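Local coordinates for Carboxylesterase/phospholipase family protein (Francisella tularensis subsp. tularensis, PDB 4F21) that probably hydrolyses carboxylic ester bonds as a serine hydrolase of the carboxylesterase/phospholipase family, with an alpha/beta-hydrolase fold, at residues G159-S164 with K234-F239; P185-H190 with A215-H220; A137-G142 with H226-E231; F38-L43 with N133-G138; G142-T147 with S164-A169. One frame throughout, in Å; residues are numbered along the deposited sequence.

Contact 1: residues G159-S164 with K234-F239; sequences GIMALS and KDISNF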
# COMPACT_ATOMS: atom_id res chain seq x y z
N GLY A 159 4.34 -8.96 0.69
CA GLY A 159 2.98 -8.64 1.05
C GLY A 159 2.55 -7.25 0.65
O GLY A 159 3.37 -6.41 0.30
N ILE A 160 1.24 -7.01 0.70
CA ILE A 160 0.68 -5.69 0.43
C ILE A 160 -0.28 -5.33 1.56
O ILE A 160 -1.10 -6.15 1.96
CB ILE A 160 -0.11 -5.66 -0.90
CG1 ILE A 160 0.75 -6.18 -2.05
CG2 ILE A 160 -0.61 -4.26 -1.18
CD1 ILE A 160 -0.04 -6.43 -3.32
N MET A 161 -0.16 -4.11 2.07
CA MET A 161 -1.12 -3.65 3.07
C MET A 161 -1.87 -2.39 2.62
O MET A 161 -1.48 -1.26 2.95
CB MET A 161 -0.46 -3.45 4.43
CG MET A 161 -0.06 -4.75 5.11
SD MET A 161 0.30 -4.58 6.87
CE MET A 161 1.84 -3.67 6.83
N ALA A 162 -2.93 -2.60 1.85
CA ALA A 162 -3.74 -1.50 1.35
C ALA A 162 -4.63 -0.95 2.46
O ALA A 162 -5.40 -1.69 3.08
CB ALA A 162 -4.59 -1.97 0.17
N LEU A 163 -4.51 0.35 2.70
CA LEU A 163 -5.24 1.01 3.78
C LEU A 163 -5.95 2.24 3.24
O LEU A 163 -5.30 3.22 2.88
CB LEU A 163 -4.28 1.42 4.90
CG LEU A 163 -3.36 0.34 5.47
CD1 LEU A 163 -2.06 0.96 5.94
CD2 LEU A 163 -4.04 -0.38 6.61
N SER A 164 -7.28 2.18 3.19
CA SER A 164 -8.10 3.31 2.78
C SER A 164 -7.79 3.77 1.36
O SER A 164 -7.74 4.96 1.08
CB SER A 164 -7.94 4.48 3.75
OG SER A 164 -7.99 4.02 5.08
N LYS A 234 -3.64 -3.10 15.61
CA LYS A 234 -3.49 -4.48 16.08
C LYS A 234 -3.49 -5.46 14.91
O LYS A 234 -2.65 -6.36 14.85
CB LYS A 234 -4.61 -4.84 17.06
CG LYS A 234 -4.58 -6.29 17.52
CD LYS A 234 -5.93 -6.75 18.05
CE LYS A 234 -5.88 -8.23 18.43
NZ LYS A 234 -7.23 -8.76 18.78
N ASP A 235 -4.43 -5.29 13.98
CA ASP A 235 -4.53 -6.19 12.83
C ASP A 235 -3.32 -6.10 11.88
O ASP A 235 -2.91 -7.10 11.29
CB ASP A 235 -5.83 -5.97 12.06
CG ASP A 235 -6.97 -6.82 12.58
OD1 ASP A 235 -6.70 -7.75 13.37
OD2 ASP A 235 -8.13 -6.56 12.19
N ILE A 236 -2.78 -4.90 11.74
CA ILE A 236 -1.61 -4.64 10.91
C ILE A 236 -0.41 -5.36 11.52
O ILE A 236 0.32 -6.10 10.84
CB ILE A 236 -1.30 -3.13 10.87
CG1 ILE A 236 -2.36 -2.40 10.03
CG2 ILE A 236 0.08 -2.87 10.31
CD1 ILE A 236 -2.22 -0.90 10.10
N SER A 237 -0.23 -5.13 12.82
CA SER A 237 0.77 -5.83 13.62
C SER A 237 0.66 -7.33 13.37
O SER A 237 1.62 -7.98 12.98
CB SER A 237 0.54 -5.54 15.10
OG SER A 237 1.03 -6.59 15.91
N ASN A 238 -0.55 -7.86 13.56
CA ASN A 238 -0.79 -9.28 13.36
C ASN A 238 -0.50 -9.75 11.93
O ASN A 238 -0.13 -10.91 11.72
CB ASN A 238 -2.21 -9.65 13.80
CG ASN A 238 -2.36 -9.65 15.31
OD1 ASN A 238 -3.21 -8.95 15.86
ND2 ASN A 238 -1.54 -10.43 15.99
N PHE A 239 -0.65 -8.86 10.95
CA PHE A 239 -0.31 -9.20 9.57
C PHE A 239 1.20 -9.35 9.41
O PHE A 239 1.67 -10.37 8.90
CB PHE A 239 -0.82 -8.15 8.58
CG PHE A 239 -0.48 -8.46 7.14
CD1 PHE A 239 -1.32 -9.24 6.36
CD2 PHE A 239 0.68 -7.96 6.56
CE1 PHE A 239 -1.02 -9.51 5.04
CE2 PHE A 239 1.00 -8.24 5.24
CZ PHE A 239 0.15 -9.02 4.48
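Met161 reaches from strand 159-163 into the angle between Ile236 and Phe239, one helical turn of residues 234-239, and joins the two segments mainly through sulfur. Its SD lies 3.4 Å from CD2 of Phe239 and 4.3 Å from the centroid of that ring, an oblique Met-aromatic contact 48° off the ring normal. CG of Met161 also meets the ring, 3.6 Å from Phe239 CE2, the two side chains lying alongside and pointing oppositely. The ring is brought to the strand by a first torsion that sets CG anti to the backbone N (chi1 179°). Its far end, CZ, comes 4.0 Å from the carbonyl oxygen of Ile160, and CA of Gly159 lies near the ring plane at the edge. Strand and helix run antiparallel here, their axes 170° apart and 10.7 Å at closest approach, in the layering of an alpha/beta-hydrolase fold, where the C-terminal helix 230-243 covers one face of the central sheet. The aliphatic contacts fall to Ile236: its CG2 branch sits 3.8 Å from Met161 SD, while CD1 reaches the other way to Leu163 CD2 at 4.0 Å. Phe239 also packs on Ile135 and Leu187 of neighbouring strands.

Contact 2: residues P185-H190 with A215-H220; sequences PILVCH and ANEYKH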
# COMPACT_ATOMS: atom_id res chain seq x y z
N PRO A 185 0.46 -12.70 0.45
CA PRO A 185 -0.35 -12.14 1.54
C PRO A 185 -0.73 -10.67 1.33
O PRO A 185 0.12 -9.79 1.44
CB PRO A 185 0.57 -12.27 2.75
CG PRO A 185 1.40 -13.46 2.45
CD PRO A 185 1.66 -13.38 0.97
N ILE A 186 -2.00 -10.42 1.03
CA ILE A 186 -2.49 -9.07 0.86
C ILE A 186 -3.50 -8.74 1.95
O ILE A 186 -4.42 -9.51 2.22
CB ILE A 186 -3.15 -8.87 -0.52
CG1 ILE A 186 -2.14 -9.12 -1.63
CG2 ILE A 186 -3.74 -7.47 -0.63
CD1 ILE A 186 -2.71 -8.97 -3.02
N LEU A 187 -3.30 -7.60 2.60
CA LEU A 187 -4.24 -7.13 3.61
C LEU A 187 -4.88 -5.83 3.16
O LEU A 187 -4.19 -4.83 2.96
CB LEU A 187 -3.54 -6.91 4.95
CG LEU A 187 -4.40 -6.27 6.05
CD1 LEU A 187 -5.56 -7.18 6.43
CD2 LEU A 187 -3.56 -5.93 7.27
N VAL A 188 -6.19 -5.86 3.00
CA VAL A 188 -6.94 -4.66 2.68
C VAL A 188 -7.69 -4.20 3.92
O VAL A 188 -8.37 -4.99 4.57
CB VAL A 188 -7.96 -4.92 1.55
CG1 VAL A 188 -8.61 -3.62 1.11
CG2 VAL A 188 -7.29 -5.60 0.38
N CYS A 189 -7.54 -2.92 4.25
CA CYS A 189 -8.29 -2.32 5.36
C CYS A 189 -9.00 -1.07 4.85
O CYS A 189 -8.49 -0.38 3.97
CB CYS A 189 -7.36 -1.96 6.52
SG CYS A 189 -6.49 -3.37 7.28
N HIS A 190 -10.17 -0.77 5.40
CA HIS A 190 -10.93 0.39 4.96
C HIS A 190 -11.99 0.86 5.95
O HIS A 190 -12.62 0.06 6.64
CB HIS A 190 -11.58 0.13 3.59
CG HIS A 190 -11.69 1.35 2.73
ND1 HIS A 190 -10.97 1.50 1.56
CD2 HIS A 190 -12.41 2.48 2.88
CE1 HIS A 190 -11.26 2.67 1.02
NE2 HIS A 190 -12.13 3.28 1.80
N ALA A 215 -5.77 -13.38 -3.77
CA ALA A 215 -6.65 -13.49 -2.61
C ALA A 215 -6.21 -12.51 -1.53
O ALA A 215 -5.01 -12.25 -1.37
CB ALA A 215 -6.65 -14.90 -2.08
N ASN A 216 -7.17 -11.97 -0.79
CA ASN A 216 -6.87 -10.99 0.25
C ASN A 216 -7.90 -10.99 1.37
O ASN A 216 -9.07 -11.30 1.15
CB ASN A 216 -6.76 -9.59 -0.35
CG ASN A 216 -8.08 -9.08 -0.91
OD1 ASN A 216 -8.91 -8.55 -0.18
ND2 ASN A 216 -8.27 -9.23 -2.22
N GLU A 217 -7.46 -10.63 2.57
CA GLU A 217 -8.35 -10.42 3.70
C GLU A 217 -8.92 -9.01 3.63
O GLU A 217 -8.17 -8.04 3.62
CB GLU A 217 -7.60 -10.58 5.02
CG GLU A 217 -7.30 -12.01 5.44
CD GLU A 217 -6.42 -12.07 6.67
OE1 GLU A 217 -5.43 -11.30 6.72
OE2 GLU A 217 -6.72 -12.86 7.59
N TYR A 218 -10.24 -8.90 3.57
CA TYR A 218 -10.87 -7.59 3.59
C TYR A 218 -11.38 -7.27 4.99
O TYR A 218 -12.27 -7.95 5.51
CB TYR A 218 -12.01 -7.50 2.58
CG TYR A 218 -12.66 -6.13 2.52
CD1 TYR A 218 -12.19 -5.16 1.65
CD2 TYR A 218 -13.73 -5.81 3.35
CE1 TYR A 218 -12.76 -3.91 1.60
CE2 TYR A 218 -14.31 -4.57 3.31
CZ TYR A 218 -13.82 -3.62 2.44
OH TYR A 218 -14.40 -2.37 2.40
N LYS A 219 -10.80 -6.24 5.61
CA LYS A 219 -11.16 -5.87 6.97
C LYS A 219 -11.64 -4.42 7.05
O LYS A 219 -10.83 -3.50 7.11
CB LYS A 219 -9.96 -6.08 7.90
CG LYS A 219 -9.30 -7.44 7.74
CD LYS A 219 -8.48 -7.82 8.95
CE LYS A 219 -8.05 -9.27 8.88
NZ LYS A 219 -7.42 -9.74 10.14
N HIS A 220 -12.95 -4.22 7.05
CA HIS A 220 -13.50 -2.88 7.19
C HIS A 220 -13.84 -2.56 8.64
O HIS A 220 -14.18 -3.46 9.41
CB HIS A 220 -14.71 -2.65 6.27
CG HIS A 220 -15.95 -3.37 6.70
ND1 HIS A 220 -16.45 -4.46 6.03
CD2 HIS A 220 -16.80 -3.14 7.73
CE1 HIS A 220 -17.55 -4.87 6.62
NE2 HIS A 220 -17.78 -4.09 7.66
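Val188 is bonded to both Glu217 and Lys219 across a parallel strand pair: its N donates to Glu217 O at 3.0 Å and its O accepts from Lys219 N at 2.9 Å. These are two of four backbone hydrogen bonds between strands 186-190 and 216-220, whose axes are 4.8 Å apart and 17° from parallel. The two outer bonds, Glu217 N to Ile186 O and His190 N to Lys219 O, are longer, each 3.3 Å. CA-H...O contacts accompany them, among them Cys189 CA to Lys219 O. On the face carrying Val188, its two methyls divide their partners: CG2 touches OD1 of Asn216 at 3.4 Å, and CG1 meets the Tyr218 ring obliquely, 3.9 Å from CD1. The polar partner of that amide oxygen is Ser206 OG, on helix 199-210, whose residues Leu205 and Ser206 pack on Val188 and Tyr218. On the opposite face the straight side chain of Lys219 lays its CD across the end of Leu187, 3.9 Å from Leu187 CD1. Strand 186-191, helix 199-210 and strand 216-221 make a beta-alpha-beta crossover, and 216-221 is an outermost strand of the central sheet in this chain.

Contact 3: residues A137-G142 with H226-E231; sequences AGFSQG and HSVCME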
# COMPACT_ATOMS: atom_id res chain seq x y z
N ALA A 137 3.34 -1.59 2.11
CA ALA A 137 2.12 -1.11 2.74
C ALA A 137 1.84 0.31 2.28
O ALA A 137 2.76 1.11 2.08
CB ALA A 137 2.25 -1.16 4.25
N GLY A 138 0.56 0.64 2.11
CA GLY A 138 0.19 1.97 1.66
C GLY A 138 -1.08 2.48 2.30
O GLY A 138 -1.97 1.70 2.63
N PHE A 139 -1.15 3.79 2.50
CA PHE A 139 -2.36 4.43 3.02
C PHE A 139 -2.87 5.50 2.07
O PHE A 139 -2.09 6.33 1.58
CB PHE A 139 -2.10 5.03 4.41
CG PHE A 139 -3.24 5.87 4.93
CD1 PHE A 139 -4.33 5.28 5.55
CD2 PHE A 139 -3.23 7.25 4.79
CE1 PHE A 139 -5.38 6.05 6.02
CE2 PHE A 139 -4.27 8.02 5.26
CZ PHE A 139 -5.35 7.42 5.87
N SER A 140 -4.17 5.47 1.81
CA SER A 140 -4.85 6.51 1.03
C SER A 140 -4.19 6.70 -0.33
O SER A 140 -4.19 5.80 -1.16
CB SER A 140 -4.88 7.83 1.80
OG SER A 140 -5.53 8.85 1.08
N GLN A 141 -3.64 7.89 -0.53
CA GLN A 141 -3.01 8.26 -1.79
C GLN A 141 -1.86 7.31 -2.12
O GLN A 141 -1.62 6.99 -3.29
CB GLN A 141 -2.48 9.69 -1.71
CG GLN A 141 -2.25 10.36 -3.04
CD GLN A 141 -1.82 11.81 -2.89
OE1 GLN A 141 -1.30 12.20 -1.84
NE2 GLN A 141 -2.04 12.61 -3.93
N GLY A 142 -1.18 6.85 -1.08
CA GLY A 142 -0.02 5.99 -1.25
C GLY A 142 -0.37 4.54 -1.54
O GLY A 142 0.39 3.85 -2.22
N HIS A 226 -11.57 8.38 7.27
CA HIS A 226 -10.30 8.36 6.57
C HIS A 226 -9.14 8.47 7.56
O HIS A 226 -8.55 9.54 7.73
CB HIS A 226 -10.23 9.50 5.55
CG HIS A 226 -9.20 9.29 4.49
ND1 HIS A 226 -9.22 8.21 3.63
CD2 HIS A 226 -8.11 10.03 4.14
CE1 HIS A 226 -8.20 8.29 2.80
NE2 HIS A 226 -7.51 9.38 3.09
N SER A 227 -8.83 7.36 8.22
CA SER A 227 -7.77 7.34 9.23
C SER A 227 -7.33 5.91 9.55
O SER A 227 -7.70 4.97 8.86
CB SER A 227 -8.26 8.03 10.50
OG SER A 227 -9.45 7.42 10.99
N VAL A 228 -6.54 5.77 10.61
CA VAL A 228 -6.13 4.47 11.11
C VAL A 228 -6.43 4.38 12.59
O VAL A 228 -5.99 5.22 13.37
CB VAL A 228 -4.62 4.23 10.88
CG1 VAL A 228 -4.14 2.98 11.60
CG2 VAL A 228 -4.30 4.14 9.39
N CYS A 229 -7.18 3.35 12.98
CA CYS A 229 -7.58 3.17 14.38
C CYS A 229 -6.69 2.16 15.11
O CYS A 229 -5.71 1.66 14.57
CB CYS A 229 -9.04 2.76 14.48
SG CYS A 229 -9.39 1.15 13.77
N MET A 230 -7.06 1.89 16.34
CA MET A 230 -6.26 1.05 17.20
C MET A 230 -6.45 -0.44 16.97
O MET A 230 -5.51 -1.18 17.07
CB MET A 230 -6.46 1.45 18.67
CG MET A 230 -5.60 2.61 19.13
SD MET A 230 -3.82 2.30 19.50
CE MET A 230 -3.25 1.60 17.99
N GLU A 231 -7.67 -0.85 16.64
CA GLU A 231 -7.99 -2.23 16.31
C GLU A 231 -7.28 -2.57 15.01
O GLU A 231 -6.69 -3.65 14.85
CB GLU A 231 -9.50 -2.40 16.13
CG GLU A 231 -10.33 -1.87 17.31
CD GLU A 231 -10.18 -2.72 18.57
OE1 GLU A 231 -9.70 -3.87 18.46
OE2 GLU A 231 -10.54 -2.23 19.66
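Ser140 and His226 belong to what is probably the Ser-His-Asp catalytic triad of this serine hydrolase. Ser140 stands on the nucleophile elbow, the sharp turn after strand 134-139, with the sequence Gly-Phe-Ser-Gln-Gly. Its positive phi of 55° fits that elbow, and a type II' turn from Phe139 to Gly142 closes with Gly142 N bonded to Phe139 O at 2.9 Å. OG lies 2.9 Å from NE2 of His226, at the edge of the imidazole and in its plane, a hydrogen bond in which either atom could be the donor; the placement of OG is less certain. ND1 of the same ring is hydrogen-bonded to Asp194, the likely third member. CZ of Phe139 lies over one face of the imidazole, 4.0 Å from His226 NE2 and offset toward the rim, and the two ring planes are 39° apart. The phenyl edge meets Ser227 O, 3.8 Å from CE1, while CD1 packs 4.0 Å from CG2 of Val228. Beyond this, Phe139 touches Leu163 of strand 159-163 and the ring of Phe53. The histidine loop thus passes over the C-terminal end of strand 134-139 and leads through Cys229, the N-cap, into helix 230-243.

Contact 4: residues F38-L43 with N133-G138; sequences FCVIWL and NIILAG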
# COMPACT_ATOMS: atom_id res chain seq x y z
N PHE A 38 14.10 -8.70 7.74
CA PHE A 38 12.83 -8.33 7.12
C PHE A 38 12.77 -6.83 6.86
O PHE A 38 13.61 -6.08 7.35
CB PHE A 38 11.66 -8.75 8.02
CG PHE A 38 11.69 -10.20 8.40
CD1 PHE A 38 11.47 -11.19 7.45
CD2 PHE A 38 11.92 -10.59 9.71
CE1 PHE A 38 11.49 -12.52 7.80
CE2 PHE A 38 11.94 -11.92 10.06
CZ PHE A 38 11.73 -12.89 9.11
N CYS A 39 11.79 -6.40 6.07
CA CYS A 39 11.67 -4.98 5.72
C CYS A 39 10.24 -4.57 5.36
O CYS A 39 9.53 -5.30 4.66
CB CYS A 39 12.63 -4.62 4.59
SG CYS A 39 12.65 -2.87 4.13
N VAL A 40 9.82 -3.41 5.84
CA VAL A 40 8.50 -2.89 5.51
C VAL A 40 8.60 -1.51 4.88
O VAL A 40 9.02 -0.54 5.53
CB VAL A 40 7.57 -2.82 6.74
CG1 VAL A 40 6.13 -2.58 6.31
CG2 VAL A 40 7.67 -4.10 7.55
N ILE A 41 8.23 -1.42 3.61
CA ILE A 41 8.19 -0.15 2.92
C ILE A 41 6.81 0.47 3.09
O ILE A 41 5.83 -0.00 2.52
CB ILE A 41 8.53 -0.32 1.43
CG1 ILE A 41 9.87 -1.03 1.28
CG2 ILE A 41 8.54 1.02 0.72
CD1 ILE A 41 10.35 -1.17 -0.15
N TRP A 42 6.75 1.52 3.91
CA TRP A 42 5.50 2.21 4.24
C TRP A 42 5.38 3.52 3.46
O TRP A 42 6.16 4.45 3.66
CB TRP A 42 5.42 2.49 5.74
CG TRP A 42 4.06 2.90 6.21
CD1 TRP A 42 3.51 4.15 6.14
CD2 TRP A 42 3.07 2.07 6.83
NE1 TRP A 42 2.24 4.14 6.67
CE2 TRP A 42 1.95 2.87 7.10
CE3 TRP A 42 3.03 0.71 7.18
CZ2 TRP A 42 0.80 2.37 7.71
CZ3 TRP A 42 1.89 0.22 7.78
CH2 TRP A 42 0.79 1.04 8.04
N LEU A 43 4.38 3.58 2.58
CA LEU A 43 4.18 4.75 1.72
C LEU A 43 3.04 5.64 2.20
O LEU A 43 2.03 5.15 2.72
CB LEU A 43 3.92 4.30 0.28
CG LEU A 43 4.87 3.27 -0.34
CD1 LEU A 43 4.46 2.95 -1.77
CD2 LEU A 43 6.31 3.77 -0.28
N ASN A 133 10.75 -10.97 1.53
CA ASN A 133 10.81 -10.54 2.92
C ASN A 133 10.63 -9.04 3.05
O ASN A 133 10.92 -8.45 4.09
CB ASN A 133 12.12 -10.98 3.57
CG ASN A 133 12.33 -12.48 3.52
OD1 ASN A 133 12.10 -13.12 2.48
ND2 ASN A 133 12.75 -13.06 4.63
N ILE A 134 10.17 -8.42 1.97
CA ILE A 134 9.82 -7.01 1.97
C ILE A 134 8.32 -6.85 1.76
O ILE A 134 7.75 -7.46 0.86
CB ILE A 134 10.56 -6.24 0.87
CG1 ILE A 134 12.06 -6.54 0.90
CG2 ILE A 134 10.31 -4.74 1.00
CD1 ILE A 134 12.83 -5.89 -0.21
N ILE A 135 7.69 -6.03 2.59
CA ILE A 135 6.25 -5.78 2.48
C ILE A 135 5.94 -4.35 2.05
O ILE A 135 6.44 -3.39 2.63
CB ILE A 135 5.53 -6.06 3.82
CG1 ILE A 135 5.61 -7.54 4.18
CG2 ILE A 135 4.07 -5.64 3.74
CD1 ILE A 135 4.83 -7.88 5.43
N LEU A 136 5.11 -4.22 1.02
CA LEU A 136 4.67 -2.91 0.56
C LEU A 136 3.32 -2.53 1.17
O LEU A 136 2.28 -3.08 0.81
CB LEU A 136 4.58 -2.87 -0.97
CG LEU A 136 5.87 -3.20 -1.72
CD1 LEU A 136 5.65 -3.24 -3.22
CD2 LEU A 136 6.97 -2.21 -1.36
N ALA A 137 3.34 -1.59 2.11
CA ALA A 137 2.12 -1.11 2.74
C ALA A 137 1.84 0.31 2.28
O ALA A 137 2.76 1.11 2.08
CB ALA A 137 2.25 -1.16 4.25
N GLY A 138 0.56 0.64 2.11
CA GLY A 138 0.19 1.97 1.66
C GLY A 138 -1.08 2.48 2.30
O GLY A 138 -1.97 1.70 2.63
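The indole of Trp42 is carried to Ala137 by a first torsion that places CG opposite the backbone N (chi1 -167°); its six-membered ring approaches the alanine, whose CB lies 3.6 Å from CE3. On the other face of the paired strands, Ile41 has CG1 beside the backbone N (chi1 -55°), which runs it alongside Leu136, both side chains pointing the same way. CD2 of Leu136 is 3.7 Å from CB of Ile41, and Ile134 CG2 comes equally near to CG1 of Ile41. At the start of the pair the Phe38 ring and the Asn133 amide have planes 12° apart, ND2 of Asn133 approaching the ring obliquely, 3.5 Å from CE1 of Phe38. The backbones run parallel in register, joined by five hydrogen bonds; Ile41 N donates to Ile135 O at 2.8 Å and Ala137 N to Ile41 O at 3.0 Å. Helix 111-126 packs on Leu43 and Leu136, while Trp42 meets the rings of Phe53 and Phe71. Strands 38-44 and 134-139 are neighbours in the middle of a mostly parallel sheet, the core of the alpha/beta-hydrolase fold, the second leading to the turn that bears the probable nucleophile.

Contact 5: residues G142-T147 with S164-A169; sequences GGIIAT and STYLPA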
# COMPACT_ATOMS: atom_id res chain seq x y z
N GLY A 142 -1.18 6.85 -1.08
CA GLY A 142 -0.02 5.99 -1.25
C GLY A 142 -0.37 4.54 -1.54
O GLY A 142 0.39 3.85 -2.22
N GLY A 143 -1.51 4.09 -1.03
CA GLY A 143 -1.92 2.70 -1.14
C GLY A 143 -1.99 2.17 -2.56
O GLY A 143 -1.96 0.96 -2.78
N ILE A 144 -2.07 3.08 -3.52
CA ILE A 144 -2.11 2.73 -4.94
C ILE A 144 -0.76 2.17 -5.40
O ILE A 144 -0.70 1.18 -6.13
CB ILE A 144 -2.44 3.96 -5.79
CG1 ILE A 144 -3.64 4.71 -5.21
CG2 ILE A 144 -2.69 3.56 -7.24
CD1 ILE A 144 -3.74 6.16 -5.64
N ILE A 145 0.32 2.80 -4.94
CA ILE A 145 1.66 2.50 -5.43
C ILE A 145 2.26 1.25 -4.77
O ILE A 145 3.37 0.83 -5.10
CB ILE A 145 2.60 3.71 -5.23
CG1 ILE A 145 1.85 5.01 -5.47
CG2 ILE A 145 3.81 3.63 -6.16
CD1 ILE A 145 1.42 5.21 -6.92
N ALA A 146 1.52 0.65 -3.85
CA ALA A 146 1.98 -0.56 -3.18
C ALA A 146 1.42 -1.81 -3.84
O ALA A 146 2.14 -2.78 -4.09
CB ALA A 146 1.61 -0.53 -1.71
N THR A 147 0.12 -1.78 -4.12
CA THR A 147 -0.56 -2.90 -4.75
C THR A 147 -0.08 -3.07 -6.18
O THR A 147 0.55 -4.08 -6.51
CB THR A 147 -2.10 -2.72 -4.70
OG1 THR A 147 -2.54 -2.75 -3.34
CG2 THR A 147 -2.79 -3.82 -5.47
N SER A 164 -7.28 2.18 3.19
CA SER A 164 -8.10 3.31 2.78
C SER A 164 -7.79 3.77 1.36
O SER A 164 -7.74 4.96 1.08
CB SER A 164 -7.94 4.48 3.75
OG SER A 164 -7.99 4.02 5.08
N THR A 165 -7.59 2.81 0.46
CA THR A 165 -7.14 3.12 -0.89
C THR A 165 -7.96 2.46 -2.00
O THR A 165 -8.24 1.26 -1.96
CB THR A 165 -5.66 2.73 -1.09
OG1 THR A 165 -4.85 3.42 -0.13
CG2 THR A 165 -5.21 3.11 -2.48
N TYR A 166 -8.34 3.26 -2.99
CA TYR A 166 -9.08 2.77 -4.15
C TYR A 166 -8.12 2.27 -5.23
O TYR A 166 -6.90 2.34 -5.07
CB TYR A 166 -10.00 3.86 -4.70
CG TYR A 166 -9.30 5.04 -5.36
CD1 TYR A 166 -8.19 5.63 -4.79
CD2 TYR A 166 -9.77 5.55 -6.56
CE1 TYR A 166 -7.56 6.70 -5.40
CE2 TYR A 166 -9.15 6.62 -7.18
CZ TYR A 166 -8.04 7.19 -6.59
OH TYR A 166 -7.42 8.25 -7.21
N LEU A 167 -8.67 1.76 -6.33
CA LEU A 167 -7.86 1.19 -7.39
C LEU A 167 -8.09 1.93 -8.71
O LEU A 167 -8.92 1.51 -9.52
CB LEU A 167 -8.17 -0.30 -7.55
CG LEU A 167 -7.04 -1.22 -7.98
CD1 LEU A 167 -5.80 -0.97 -7.15
CD2 LEU A 167 -7.47 -2.68 -7.86
N PRO A 168 -7.35 3.03 -8.94
CA PRO A 168 -7.51 3.87 -10.13
C PRO A 168 -6.79 3.31 -11.34
O PRO A 168 -5.90 2.48 -11.18
CB PRO A 168 -6.85 5.18 -9.70
CG PRO A 168 -5.76 4.74 -8.81
CD PRO A 168 -6.29 3.54 -8.05
N ALA A 169 -7.17 3.77 -12.53
CA ALA A 169 -6.54 3.36 -13.78
C ALA A 169 -6.43 1.85 -13.91
O ALA A 169 -5.44 1.33 -14.43
CB ALA A 169 -5.17 4.01 -13.93
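Ile144 lies crosswise to Thr165, with Ile144 CG1 3.5 Å from CG2 of the threonine. That methyl stands anti to the threonine's backbone N and is directed at the backbone of Gly143 and Ile144, 3.3 Å from Ile144 N. The hydroxyl branch turns to Gly143: Thr165 OG1 lies 3.2 Å from CA of Gly143, whose lack of a side chain lets the threonine come this close. The polar partners of OG1 are two backbone oxygens, those of Ser140 and Leu163, which must share its one proton; they tie the loop both to the turn before the helix and to the end of its own strand. The remaining branches of Ile144 wedge into the loop. CG2 of Ile144 meets CG of Pro168 at 3.6 Å, and CD1 approaches the Tyr166 ring obliquely, 3.9 Å from CE1. Pro168 packs over one face of the same tyrosine, its CD 4.1 Å above the centre of the Tyr166 ring; the tyrosine hydroxyl is hydrogen-bonded to Asn82. Further along the helix, Thr147 CG2 lies at the limit of contact with Leu167 CD1. The loop after strand 159-163 thus packs on the N-terminal part of helix 144-150. Strand 134-139, this helix and strand 159-163 form a beta-alpha-beta unit between neighbouring parallel strands, and the turn before the helix is the probable nucleophile elbow.

Along the chain contact 4 closes before contact 1 opens, contact 5 lies nested within the span of contact 3, and contact 2 lies within that of contact 1. Contacts 2 and 4 pair strands of one sheet, their centres about 15 Å apart; contact 1 packs helix 230-243 on strand 159-163 between them, its centre 7 Å from that of contact 2. Contact 3 shares strand 134-139 with contact 4, helix 230-243 with contact 1 and Gly142 with contact 5, whose centre is 11 Å from its own. Strand 134-139 leads into the turn with the probable nucleophile Ser140, and the loop between strand 216-221 and helix 230-243 brings in His226.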